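Local coordinates for CELL WALL surface anchor family protein (Streptococcus pneumoniae, PDB 2Y1V) that forms the shaft of a Streptococcus pneumoniae pilus as its major pilin, a multidomain subunit that polymerises into fibres and carries intramolecular isopeptide bonds, at residues L15-D20 with P42-E47; G35-V40 with H151-N156; G124-T129 with E158-I163; I113-S118 with K134-E139. All blocks are in the same frame, centred on the assembly; numbering follows the deposited sequence.

Contact 1: residues L15-D20 with P42-E47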
loop_
_atom_site.group_PDB
_atom_site.type_symbol
_atom_site.label_atom_id
_atom_site.label_comp_id
_atom_site.label_asym_id
_atom_site.label_seq_id
_atom_site.Cartn_x
_atom_site.Cartn_y
_atom_site.Cartn_z
ATOM N N LEU A 15 -1.091 -16.899 -30.591
ATOM C CA LEU A 15 -0.495 -15.702 -30.023
ATOM C C LEU A 15 0.665 -15.200 -30.900
ATOM O O LEU A 15 1.602 -15.950 -31.186
ATOM C CB LEU A 15 0.028 -16.031 -28.631
ATOM C CG LEU A 15 0.251 -14.895 -27.643
ATOM C CD1 LEU A 15 0.748 -15.516 -26.378
ATOM C CD2 LEU A 15 1.264 -13.899 -28.165
ATOM N N ALA A 16 0.611 -13.946 -31.343
ATOM C CA ALA A 16 1.763 -13.368 -32.037
ATOM C C ALA A 16 2.844 -12.951 -31.038
ATOM O O ALA A 16 2.720 -11.924 -30.379
ATOM C CB ALA A 16 1.346 -12.206 -32.877
ATOM N N THR A 17 3.904 -13.751 -30.923
ATOM C CA THR A 17 4.973 -13.468 -29.952
ATOM C C THR A 17 5.663 -12.131 -30.223
ATOM O O THR A 17 6.183 -11.489 -29.314
ATOM C CB THR A 17 6.013 -14.602 -29.868
ATOM O OG1 THR A 17 6.740 -14.685 -31.098
ATOM C CG2 THR A 17 5.325 -15.948 -29.575
ATOM N N ASP A 18 5.678 -11.715 -31.479
ATOM C CA ASP A 18 6.090 -10.363 -31.805
ATOM C C ASP A 18 4.828 -9.502 -31.699
ATOM O O ASP A 18 3.985 -9.737 -30.841
ATOM C CB ASP A 18 6.718 -10.302 -33.201
ATOM C CG ASP A 18 5.715 -10.603 -34.318
ATOM O OD1 ASP A 18 4.585 -11.045 -34.004
ATOM O OD2 ASP A 18 6.055 -10.390 -35.512
ATOM N N GLY A 19 4.685 -8.509 -32.561
ATOM C CA GLY A 19 3.436 -7.751 -32.585
ATOM C C GLY A 19 2.646 -8.033 -33.848
ATOM O O GLY A 19 1.589 -7.435 -34.087
ATOM N N ASP A 20 3.149 -8.969 -34.648
ATOM C CA ASP A 20 2.669 -9.123 -36.014
ATOM C C ASP A 20 1.651 -10.249 -36.228
ATOM O O ASP A 20 2.003 -11.408 -36.401
ATOM C CB ASP A 20 3.847 -9.258 -36.980
ATOM C CG ASP A 20 3.621 -8.502 -38.266
ATOM O OD1 ASP A 20 2.498 -7.985 -38.455
ATOM O OD2 ASP A 20 4.568 -8.418 -39.080
ATOM N N PRO A 42 3.677 -20.798 -38.185
ATOM C CA PRO A 42 4.697 -19.786 -38.404
ATOM C C PRO A 42 5.621 -19.704 -37.194
ATOM O O PRO A 42 5.214 -20.059 -36.091
ATOM C CB PRO A 42 3.872 -18.505 -38.547
ATOM C CG PRO A 42 2.600 -18.972 -39.166
ATOM C CD PRO A 42 2.326 -20.289 -38.488
ATOM N N ALA A 43 6.856 -19.255 -37.393
ATOM C CA ALA A 43 7.806 -19.162 -36.284
ATOM C C ALA A 43 7.374 -18.058 -35.327
ATOM O O ALA A 43 7.871 -17.942 -34.213
ATOM C CB ALA A 43 9.219 -18.891 -36.809
ATOM N N ASN A 44 6.419 -17.265 -35.780
ATOM C CA ASN A 44 5.994 -16.064 -35.088
ATOM C C ASN A 44 4.787 -16.285 -34.166
ATOM O O ASN A 44 4.455 -15.428 -33.344
ATOM C CB ASN A 44 5.659 -15.004 -36.145
ATOM C CG ASN A 44 4.751 -13.919 -35.615
ATOM O OD1 ASN A 44 4.906 -13.466 -34.477
ATOM N ND2 ASN A 44 3.797 -13.487 -36.438
ATOM N N ALA A 45 4.122 -17.426 -34.311
ATOM C CA ALA A 45 2.882 -17.652 -33.595
ATOM C C ALA A 45 2.996 -18.822 -32.648
ATOM O O ALA A 45 3.770 -19.736 -32.881
ATOM C CB ALA A 45 1.747 -17.873 -34.568
ATOM N N LYS A 46 2.215 -18.783 -31.575
ATOM C CA LYS A 46 2.199 -19.864 -30.602
ATOM C C LYS A 46 0.755 -20.194 -30.221
ATOM O O LYS A 46 -0.093 -19.309 -30.158
ATOM C CB LYS A 46 3.008 -19.468 -29.366
ATOM C CG LYS A 46 3.340 -20.624 -28.440
ATOM C CD LYS A 46 3.996 -20.126 -27.157
ATOM C CE LYS A 46 3.683 -21.053 -25.983
ATOM N NZ LYS A 46 2.203 -21.247 -25.804
ATOM N N GLU A 47 0.471 -21.465 -29.984
ATOM C CA GLU A 47 -0.873 -21.851 -29.605
ATOM C C GLU A 47 -1.044 -21.925 -28.086
ATOM O O GLU A 47 -0.309 -22.630 -27.397
ATOM C CB GLU A 47 -1.269 -23.179 -30.248
ATOM C CG GLU A 47 -2.708 -23.580 -29.938
ATOM C CD GLU A 47 -3.141 -24.795 -30.716
ATOM O OE1 GLU A 47 -2.304 -25.322 -31.480
ATOM O OE2 GLU A 47 -4.311 -25.217 -30.569
#
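Leu15 and Lys46 face each other as an antiparallel hydrogen-bonded pair where the short strand 45-47 joins strand 8-16 in the sheet of the N-terminal domain. The backbone bonds come first: Leu15 N reaches Lys46 O at 2.6 Å, and Lys46 N returns to Leu15 O at 2.9 Å. Ala16 and Ala45 follow as a non-hydrogen-bonded pair, both side chains turned to the face covered by Ile24 of helix 22-28. The pairing gives way at Asn44, the third residue of the type I turn Pro42-Ala45. Its carbonyl O takes two donors of unlike geometry: Thr17 N at 3.0 Å comes in almost in line with the C=O bond, whereas Thr17 OG1, at a longer 3.3 Å, sits above the carbonyl plane. The hydroxyl gets there because chi1 of 67° tucks OG1 between the backbone N and carbonyl carbon of Thr17.

Within the loop 17-20, Asp18 makes an Asx turn, its OD1 accepting from Asp20 N at 2.6 Å from above the carboxylate plane. The Asn44 side chain runs across that of Asp18, its amide plane turned 66° from the carboxylate. What ties Asn44 to this loop is its ND2, which donates to Asp20 O at 2.7 Å, the acceptor lying in the amide plane and the N-H pointing at it with an angle of 154°.

Contact 2: residues G35-V40 with H151-N156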
loop_
_atom_site.group_PDB
_atom_site.type_symbol
_atom_site.label_atom_id
_atom_site.label_comp_id
_atom_site.label_asym_id
_atom_site.label_seq_id
_atom_site.Cartn_x
_atom_site.Cartn_y
_atom_site.Cartn_z
ATOM N N GLY A 35 -9.612 -25.093 -45.169
ATOM C CA GLY A 35 -9.393 -25.078 -43.718
ATOM C C GLY A 35 -9.089 -26.390 -42.993
ATOM O O GLY A 35 -9.824 -26.811 -42.096
ATOM N N ASN A 36 -7.993 -27.039 -43.350
ATOM C CA ASN A 36 -7.603 -28.235 -42.624
ATOM C C ASN A 36 -6.557 -27.931 -41.550
ATOM O O ASN A 36 -6.034 -26.817 -41.489
ATOM C CB ASN A 36 -7.099 -29.306 -43.593
ATOM C CG ASN A 36 -8.156 -29.718 -44.603
ATOM O OD1 ASN A 36 -9.130 -30.391 -44.262
ATOM N ND2 ASN A 36 -7.969 -29.307 -45.854
ATOM N N LYS A 37 -6.257 -28.913 -40.706
ATOM C CA LYS A 37 -5.226 -28.730 -39.694
ATOM C C LYS A 37 -3.896 -28.290 -40.326
ATOM O O LYS A 37 -3.325 -29.007 -41.163
ATOM C CB LYS A 37 -5.024 -30.015 -38.891
ATOM C CG LYS A 37 -4.058 -29.876 -37.721
ATOM C CD LYS A 37 -3.809 -31.218 -37.060
ATOM C CE LYS A 37 -2.667 -31.139 -36.043
ATOM N NZ LYS A 37 -2.986 -30.242 -34.890
ATOM N N VAL A 38 -3.410 -27.111 -39.939
ATOM C CA VAL A 38 -2.101 -26.662 -40.386
ATOM C C VAL A 38 -1.046 -27.512 -39.693
ATOM O O VAL A 38 -0.960 -27.516 -38.469
ATOM C CB VAL A 38 -1.843 -25.185 -40.050
ATOM C CG1 VAL A 38 -0.530 -24.747 -40.669
ATOM C CG2 VAL A 38 -2.975 -24.305 -40.557
ATOM N N GLY A 39 -0.260 -28.244 -40.480
ATOM C CA GLY A 39 0.777 -29.127 -39.946
ATOM C C GLY A 39 1.779 -28.427 -39.048
ATOM O O GLY A 39 2.068 -28.906 -37.957
ATOM N N VAL A 40 2.300 -27.287 -39.505
ATOM C CA VAL A 40 3.317 -26.523 -38.773
ATOM C C VAL A 40 3.038 -25.022 -38.789
ATOM O O VAL A 40 2.680 -24.448 -39.826
ATOM C CB VAL A 40 4.733 -26.769 -39.334
ATOM C CG1 VAL A 40 4.682 -27.082 -40.832
ATOM C CG2 VAL A 40 5.629 -25.558 -39.064
ATOM N N HIS A 151 -10.655 -26.696 -38.881
ATOM C CA HIS A 151 -9.724 -26.101 -37.951
ATOM C C HIS A 151 -9.568 -24.637 -38.343
ATOM O O HIS A 151 -9.414 -24.330 -39.532
ATOM C CB HIS A 151 -8.379 -26.827 -38.027
ATOM C CG HIS A 151 -8.437 -28.265 -37.600
ATOM N ND1 HIS A 151 -8.897 -29.272 -38.425
ATOM C CD2 HIS A 151 -8.080 -28.864 -36.440
ATOM C CE1 HIS A 151 -8.823 -30.430 -37.791
ATOM N NE2 HIS A 151 -8.331 -30.210 -36.585
ATOM N N VAL A 152 -9.623 -23.749 -37.347
ATOM C CA VAL A 152 -9.579 -22.292 -37.568
ATOM C C VAL A 152 -8.511 -21.611 -36.691
ATOM O O VAL A 152 -8.153 -22.139 -35.644
ATOM C CB VAL A 152 -10.949 -21.665 -37.280
ATOM C CG1 VAL A 152 -11.928 -22.052 -38.360
ATOM C CG2 VAL A 152 -11.470 -22.112 -35.910
ATOM N N TYR A 153 -8.002 -20.447 -37.094
ATOM C CA TYR A 153 -6.864 -19.857 -36.368
ATOM C C TYR A 153 -6.942 -18.360 -36.046
ATOM O O TYR A 153 -6.250 -17.546 -36.684
ATOM C CB TYR A 153 -5.542 -20.157 -37.090
ATOM C CG TYR A 153 -5.270 -21.633 -37.260
ATOM C CD1 TYR A 153 -5.882 -22.351 -38.280
ATOM C CD2 TYR A 153 -4.427 -22.307 -36.403
ATOM C CE1 TYR A 153 -5.659 -23.688 -38.450
ATOM C CE2 TYR A 153 -4.194 -23.666 -36.568
ATOM C CZ TYR A 153 -4.823 -24.340 -37.601
ATOM O OH TYR A 153 -4.623 -25.675 -37.796
ATOM N N PRO A 154 -7.760 -18.002 -35.036
ATOM C CA PRO A 154 -7.892 -16.666 -34.467
ATOM C C PRO A 154 -6.591 -16.200 -33.843
ATOM O O PRO A 154 -5.851 -17.013 -33.308
ATOM C CB PRO A 154 -8.958 -16.855 -33.374
ATOM C CG PRO A 154 -8.949 -18.327 -33.100
ATOM C CD PRO A 154 -8.736 -18.922 -34.442
ATOM N N LYS A 155 -6.329 -14.896 -33.898
ATOM C CA LYS A 155 -5.015 -14.393 -33.520
ATOM C C LYS A 155 -5.083 -13.392 -32.393
ATOM O O LYS A 155 -6.087 -12.714 -32.238
ATOM C CB LYS A 155 -4.301 -13.789 -34.745
ATOM C CG LYS A 155 -4.193 -14.767 -35.909
ATOM C CD LYS A 155 -4.220 -14.054 -37.253
ATOM C CE LYS A 155 -4.332 -15.037 -38.405
ATOM N NZ LYS A 155 -5.699 -15.605 -38.530
ATOM N N ASN A 156 -3.995 -13.290 -31.626
ATOM C CA ASN A 156 -3.909 -12.362 -30.494
ATOM C C ASN A 156 -2.523 -11.799 -30.212
ATOM O O ASN A 156 -1.512 -12.409 -30.530
ATOM C CB ASN A 156 -4.392 -13.049 -29.215
ATOM C CG ASN A 156 -5.842 -13.464 -29.288
ATOM O OD1 ASN A 156 -6.769 -12.690 -29.044
#
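The loop between helix 22-28 and strand 45-47 lies against the start of strand 149-167, where His151 and Tyr153 both direct their side chains at it. The two chain directions are 74° apart, so the loop passes across the strand and does not pair along it. One weak backbone bond marks the beginning of the crossing, from His151 N to Gly35 O at 3.3 Å.

The His151 ring serves as a platform. Lys37 CB stands almost straight above its centre, 3.9 Å from the ring centroid, a CH-pi contact made by the root of the lysine. Beyond CB the chain runs on with CG anti to the backbone N (chi1 -174°), which carries the ammonium end away from the strand; NZ of Lys37 and NE2 of His151 remain 5.6 Å apart.

Strand 149-167 runs parallel to strand 8-16 within the N-terminal domain of the pilin. His12 of that neighbouring strand meets the rings of both His151 and Tyr153, stacking on the tyrosine. Further along, Asn156 CG is covalently linked to Lys13 NZ, the intramolecular isopeptide bond of this domain.

Tyr153 supplies the polar end of the contact. Its OH accepts the Val38 backbone N at 2.9 Å in a nearly straight bond, with 162° at the hydrogen. The same valine leans on the ring through one branch: CG2, set beside its own backbone N, comes obliquely within 3.5 Å of Tyr153 CE1, while Leu28 of helix 22-28 also touches the tyrosine side chain.

Contact 3: residues G124-T129 with E158-I163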
loop_
_atom_site.group_PDB
_atom_site.type_symbol
_atom_site.label_atom_id
_atom_site.label_comp_id
_atom_site.label_asym_id
_atom_site.label_seq_id
_atom_site.Cartn_x
_atom_site.Cartn_y
_atom_site.Cartn_z
ATOM N N GLY A 124 -0.157 -14.596 -19.597
ATOM C CA GLY A 124 1.123 -14.658 -20.279
ATOM C C GLY A 124 2.320 -14.751 -19.361
ATOM O O GLY A 124 2.191 -14.972 -18.149
ATOM N N GLU A 125 3.492 -14.602 -19.967
ATOM C CA GLU A 125 4.753 -14.593 -19.256
ATOM C C GLU A 125 4.869 -13.247 -18.550
ATOM O O GLU A 125 4.651 -12.194 -19.147
ATOM C CB GLU A 125 5.899 -14.804 -20.244
ATOM C CG GLU A 125 7.273 -14.405 -19.749
ATOM C CD GLU A 125 8.140 -13.841 -20.866
ATOM O OE1 GLU A 125 7.831 -12.726 -21.360
ATOM O OE2 GLU A 125 9.127 -14.513 -21.246
ATOM N N ASP A 126 5.184 -13.297 -17.263
ATOM C CA ASP A 126 5.340 -12.091 -16.461
ATOM C C ASP A 126 4.033 -11.344 -16.282
ATOM O O ASP A 126 4.028 -10.120 -16.151
ATOM C CB ASP A 126 6.391 -11.159 -17.060
ATOM C CG ASP A 126 7.158 -10.409 -15.996
ATOM O OD1 ASP A 126 7.045 -10.807 -14.809
ATOM O OD2 ASP A 126 7.876 -9.446 -16.336
ATOM N N GLY A 127 2.929 -12.089 -16.274
ATOM C CA GLY A 127 1.614 -11.521 -16.012
ATOM C C GLY A 127 1.040 -10.690 -17.146
ATOM O O GLY A 127 0.377 -9.681 -16.909
ATOM N N ALA A 128 1.290 -11.096 -18.386
ATOM C CA ALA A 128 0.683 -10.388 -19.510
ATOM C C ALA A 128 -0.709 -10.944 -19.790
ATOM O O ALA A 128 -0.984 -12.126 -19.559
ATOM C CB ALA A 128 1.564 -10.473 -20.750
ATOM N N THR A 129 -1.594 -10.081 -20.266
ATOM C CA THR A 129 -2.942 -10.487 -20.607
ATOM C C THR A 129 -3.130 -10.287 -22.103
ATOM O O THR A 129 -2.409 -9.494 -22.732
ATOM C CB THR A 129 -4.022 -9.663 -19.836
ATOM O OG1 THR A 129 -3.836 -8.266 -20.068
ATOM C CG2 THR A 129 -3.941 -9.888 -18.359
ATOM N N GLU A 158 -0.467 -10.011 -26.666
ATOM C CA GLU A 158 -0.600 -9.905 -25.209
ATOM C C GLU A 158 0.306 -8.787 -24.726
ATOM O O GLU A 158 1.276 -8.460 -25.389
ATOM C CB GLU A 158 -0.290 -11.240 -24.494
ATOM C CG GLU A 158 1.128 -11.755 -24.669
ATOM C CD GLU A 158 1.459 -12.973 -23.793
ATOM O OE1 GLU A 158 0.534 -13.581 -23.197
ATOM O OE2 GLU A 158 2.662 -13.326 -23.711
ATOM N N ALA A 159 -0.031 -8.180 -23.594
ATOM C CA ALA A 159 0.779 -7.097 -23.057
ATOM C C ALA A 159 0.691 -7.000 -21.540
ATOM O O ALA A 159 -0.128 -7.670 -20.907
ATOM C CB ALA A 159 0.410 -5.754 -23.719
ATOM N N LYS A 160 1.527 -6.137 -20.974
ATOM C CA LYS A 160 1.705 -6.041 -19.533
ATOM C C LYS A 160 1.650 -4.583 -19.094
ATOM O O LYS A 160 2.196 -3.721 -19.761
ATOM C CB LYS A 160 3.071 -6.619 -19.184
ATOM C CG LYS A 160 3.545 -6.314 -17.800
ATOM C CD LYS A 160 4.951 -6.839 -17.597
ATOM C CE LYS A 160 5.993 -5.948 -18.268
ATOM N NZ LYS A 160 7.374 -6.402 -17.911
ATOM N N PRO A 161 0.986 -4.290 -17.971
ATOM C CA PRO A 161 1.088 -2.901 -17.547
ATOM C C PRO A 161 2.297 -2.704 -16.629
ATOM O O PRO A 161 2.972 -3.685 -16.282
ATOM C CB PRO A 161 -0.225 -2.673 -16.807
ATOM C CG PRO A 161 -0.596 -4.028 -16.265
ATOM C CD PRO A 161 0.095 -5.082 -17.096
ATOM N N LYS A 162 2.559 -1.448 -16.262
ATOM C CA LYS A 162 3.678 -1.062 -15.427
ATOM C C LYS A 162 3.194 -0.015 -14.418
ATOM O O LYS A 162 2.252 0.734 -14.694
ATOM C CB LYS A 162 4.779 -0.392 -16.259
ATOM C CG LYS A 162 5.314 -1.147 -17.465
ATOM C CD LYS A 162 6.453 -0.316 -18.115
ATOM C CE LYS A 162 7.059 -0.998 -19.342
ATOM N NZ LYS A 162 7.670 -2.310 -18.964
ATOM N N ILE A 163 3.892 0.088 -13.292
ATOM C CA ILE A 163 3.537 1.032 -12.250
ATOM C C ILE A 163 4.747 1.397 -11.403
ATOM O O ILE A 163 5.755 0.673 -11.366
ATOM C CB ILE A 163 2.480 0.418 -11.305
ATOM C CG1 ILE A 163 1.785 1.495 -10.466
ATOM C CG2 ILE A 163 3.107 -0.675 -10.428
ATOM C CD1 ILE A 163 0.535 0.979 -9.748
HETATM O O HOH W 1 3.848 -15.350 -23.006
#
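Thr129 and Ala159 form an antiparallel hydrogen-bonded pair, with Thr129 N to Ala159 O and Ala159 N to Thr129 O both 2.9 Å long. This joins the start of strand 129-134 to strand 149-167, the long strand that runs on to pair with strand 191-200, and the loop before strand 129-134 is folded by a type II turn from Gly124 to Gly127.

Glu158 projects toward that turn. With chi1 of 63° its CG lies between the backbone N and carbonyl carbon, and the extended chain beyond passes Ala128 CB, which is 3.9 Å from Glu158 CD. The carboxylate ends beside Gly124, whose CA is 3.2 Å from Glu158 OE1. Tyr122 OH hydrogen-bonds OE1, and a water, suspiciously close to OE2 as modelled, probably links that oxygen to Glu125 N.

On the strand side, past Ala159, Lys160 CD passes 3.7 Å from Asp126 O, and the bend at chi3 (77°) then turns the ammonium end toward the Asp126 carboxylate. The exposed salt bridge that follows is loose, its hydrogen bond weak: Lys160 NZ lies 3.5 Å from Asp126 OD2.

Contact 4: residues I113-S118 with K134-E139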
loop_
_atom_site.group_PDB
_atom_site.type_symbol
_atom_site.label_atom_id
_atom_site.label_comp_id
_atom_site.label_asym_id
_atom_site.label_seq_id
_atom_site.Cartn_x
_atom_site.Cartn_y
_atom_site.Cartn_z
ATOM N N ILE A 113 -17.972 -17.268 -34.046
ATOM C CA ILE A 113 -17.387 -17.635 -32.781
ATOM C C ILE A 113 -16.606 -16.457 -32.200
ATOM O O ILE A 113 -15.707 -15.898 -32.846
ATOM C CB ILE A 113 -16.472 -18.871 -32.882
ATOM C CG1 ILE A 113 -17.019 -19.863 -33.910
ATOM C CG2 ILE A 113 -16.345 -19.534 -31.517
ATOM C CD1 ILE A 113 -16.019 -20.896 -34.350
ATOM N N TYR A 114 -16.943 -16.097 -30.970
ATOM C CA TYR A 114 -16.295 -14.982 -30.295
ATOM C C TYR A 114 -15.325 -15.430 -29.217
ATOM O O TYR A 114 -15.471 -16.511 -28.631
ATOM C CB TYR A 114 -17.340 -14.085 -29.644
ATOM C CG TYR A 114 -18.095 -13.244 -30.631
ATOM C CD1 TYR A 114 -19.147 -13.778 -31.360
ATOM C CD2 TYR A 114 -17.763 -11.905 -30.829
ATOM C CE1 TYR A 114 -19.834 -13.017 -32.264
ATOM C CE2 TYR A 114 -18.452 -11.136 -31.730
ATOM C CZ TYR A 114 -19.483 -11.701 -32.453
ATOM O OH TYR A 114 -20.183 -10.939 -33.359
ATOM N N GLU A 115 -14.328 -14.583 -28.964
ATOM C CA GLU A 115 -13.453 -14.763 -27.825
ATOM C C GLU A 115 -14.072 -13.974 -26.682
ATOM O O GLU A 115 -14.485 -12.811 -26.855
ATOM C CB GLU A 115 -12.045 -14.259 -28.125
ATOM C CG GLU A 115 -11.037 -14.487 -26.985
ATOM C CD GLU A 115 -9.624 -14.001 -27.322
ATOM O OE1 GLU A 115 -9.206 -14.084 -28.500
ATOM O OE2 GLU A 115 -8.931 -13.535 -26.395
ATOM N N ILE A 116 -14.156 -14.602 -25.513
ATOM C CA ILE A 116 -14.691 -13.895 -24.353
ATOM C C ILE A 116 -13.642 -13.706 -23.276
ATOM O O ILE A 116 -13.478 -14.544 -22.375
ATOM C CB ILE A 116 -15.979 -14.545 -23.837
ATOM C CG1 ILE A 116 -16.984 -14.587 -24.992
ATOM C CG2 ILE A 116 -16.540 -13.742 -22.675
ATOM C CD1 ILE A 116 -18.244 -15.347 -24.688
ATOM N N HIS A 117 -12.922 -12.593 -23.414
ATOM C CA HIS A 117 -11.777 -12.255 -22.578
ATOM C C HIS A 117 -12.167 -12.389 -21.125
ATOM O O HIS A 117 -11.391 -12.819 -20.293
ATOM C CB HIS A 117 -11.361 -10.808 -22.825
ATOM C CG HIS A 117 -10.659 -10.581 -24.128
ATOM N ND1 HIS A 117 -11.277 -10.001 -25.214
ATOM C CD2 HIS A 117 -9.384 -10.827 -24.512
ATOM C CE1 HIS A 117 -10.421 -9.919 -26.220
ATOM N NE2 HIS A 117 -9.263 -10.404 -25.818
ATOM N N SER A 118 -13.395 -11.996 -20.847
ATOM C CA SER A 118 -13.886 -11.910 -19.510
ATOM C C SER A 118 -14.112 -13.273 -18.851
ATOM O O SER A 118 -14.356 -13.334 -17.659
ATOM C CB SER A 118 -15.191 -11.115 -19.528
ATOM O OG SER A 118 -15.442 -10.589 -18.240
ATOM N N LYS A 134 -6.889 -10.674 -34.074
ATOM C CA LYS A 134 -7.141 -10.681 -35.495
ATOM C C LYS A 134 -7.969 -11.917 -35.835
ATOM O O LYS A 134 -7.753 -13.004 -35.274
ATOM C CB LYS A 134 -5.824 -10.634 -36.285
ATOM C CG LYS A 134 -6.024 -10.540 -37.790
ATOM C CD LYS A 134 -4.713 -10.298 -38.565
ATOM C CE LYS A 134 -4.936 -10.283 -40.099
ATOM N NZ LYS A 134 -5.901 -9.228 -40.529
ATOM N N ALA A 135 -8.916 -11.737 -36.746
ATOM C CA ALA A 135 -9.802 -12.805 -37.185
ATOM C C ALA A 135 -10.684 -13.320 -36.038
ATOM O O ALA A 135 -10.976 -14.509 -35.955
ATOM C CB ALA A 135 -9.008 -13.941 -37.815
ATOM N N VAL A 136 -11.071 -12.405 -35.154
ATOM C CA VAL A 136 -12.090 -12.648 -34.136
ATOM C C VAL A 136 -13.088 -11.513 -34.329
ATOM O O VAL A 136 -12.686 -10.364 -34.430
ATOM C CB VAL A 136 -11.526 -12.570 -32.679
ATOM C CG1 VAL A 136 -12.633 -12.734 -31.663
ATOM C CG2 VAL A 136 -10.450 -13.603 -32.442
ATOM N N PRO A 137 -14.389 -11.831 -34.402
ATOM C CA PRO A 137 -14.925 -13.184 -34.314
ATOM C C PRO A 137 -14.685 -13.997 -35.580
ATOM O O PRO A 137 -14.635 -13.454 -36.689
ATOM C CB PRO A 137 -16.424 -12.952 -34.150
ATOM C CG PRO A 137 -16.680 -11.667 -34.890
ATOM C CD PRO A 137 -15.451 -10.821 -34.609
ATOM N N ILE A 138 -14.548 -15.306 -35.400
ATOM C CA ILE A 138 -14.423 -16.214 -36.510
ATOM C C ILE A 138 -15.765 -16.319 -37.234
ATOM O O ILE A 138 -16.801 -16.570 -36.607
ATOM C CB ILE A 138 -14.031 -17.606 -36.011
ATOM C CG1 ILE A 138 -12.696 -17.548 -35.274
ATOM C CG2 ILE A 138 -14.000 -18.606 -37.164
ATOM C CD1 ILE A 138 -12.243 -18.885 -34.777
ATOM N N GLU A 139 -15.743 -16.125 -38.550
ATOM C CA GLU A 139 -16.937 -16.303 -39.358
ATOM C C GLU A 139 -16.797 -17.590 -40.146
ATOM O O GLU A 139 -15.971 -17.687 -41.040
ATOM C CB GLU A 139 -17.137 -15.120 -40.301
ATOM C CG GLU A 139 -17.212 -13.779 -39.587
ATOM C CD GLU A 139 -16.970 -12.605 -40.517
ATOM O OE1 GLU A 139 -16.668 -12.840 -41.710
ATOM O OE2 GLU A 139 -17.073 -11.446 -40.051
#
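Pro137 lies against one face of the Tyr114 ring, both side chains running in the same direction. From CB, the tyrosine takes a chi1 of -74° that sets CG anti to the carbonyl carbon, and the ring then extends alongside the proline. Pro137 CB stands 3.6 Å from the centroid of the Tyr114 ring, 8° off the normal, in a CH-pi contact, so that CG, CD1, CD2, CE1, CE2 and CZ all lie around it. Toward the far end, Tyr114 CE2 and CZ also meet Pro137 CG, each at 3.7 Å. The tip OH passes the same CG and hydrogen-bonds to Asn60 OD1.

The proline follows a cis peptide bond, just before strand 138-142 takes its place at the edge of a four-stranded antiparallel sheet in the N-terminal domain. Strand 138-142 pairs there with strand 109-115: Ile113 N bonds Ile138 O and Ile138 N bonds Ile113 O, both at 2.9 Å and in the carbonyl planes. On the sheet face bearing these two isoleucines, Ile113 CD1 packs against Ile138 CG2 at 4.2 Å. Val136 runs across Glu115, its CG1 3.9 Å from the glutamate CB.

Contacts 1, 2 and 4 lie in the N-terminal domain, and contact 3 where it passes into the next. Contacts 2 and 3 use successive portions of strand 149-167, with centres 25 Å apart. Contact 1 joins through the neighbouring strand 8-16: Ala16 N lies 2.7 Å from Asn156 O of contact 2, a probable hydrogen bond, and Leu15 CD1 packs 3.7 Å from Glu158 CD of contact 3. Contact 4, whose paired strands belong to the four-stranded sheet, meets contact 2 through a probable hydrogen bond from Lys155 N to Lys134 O (2.7 Å) and through Ile138 CD1, 3.5 Å from Val152 CG2. Near the Lys13-Asn156 isopeptide link, Glu115 OE1 of contact 4 approaches Asn156 OD1.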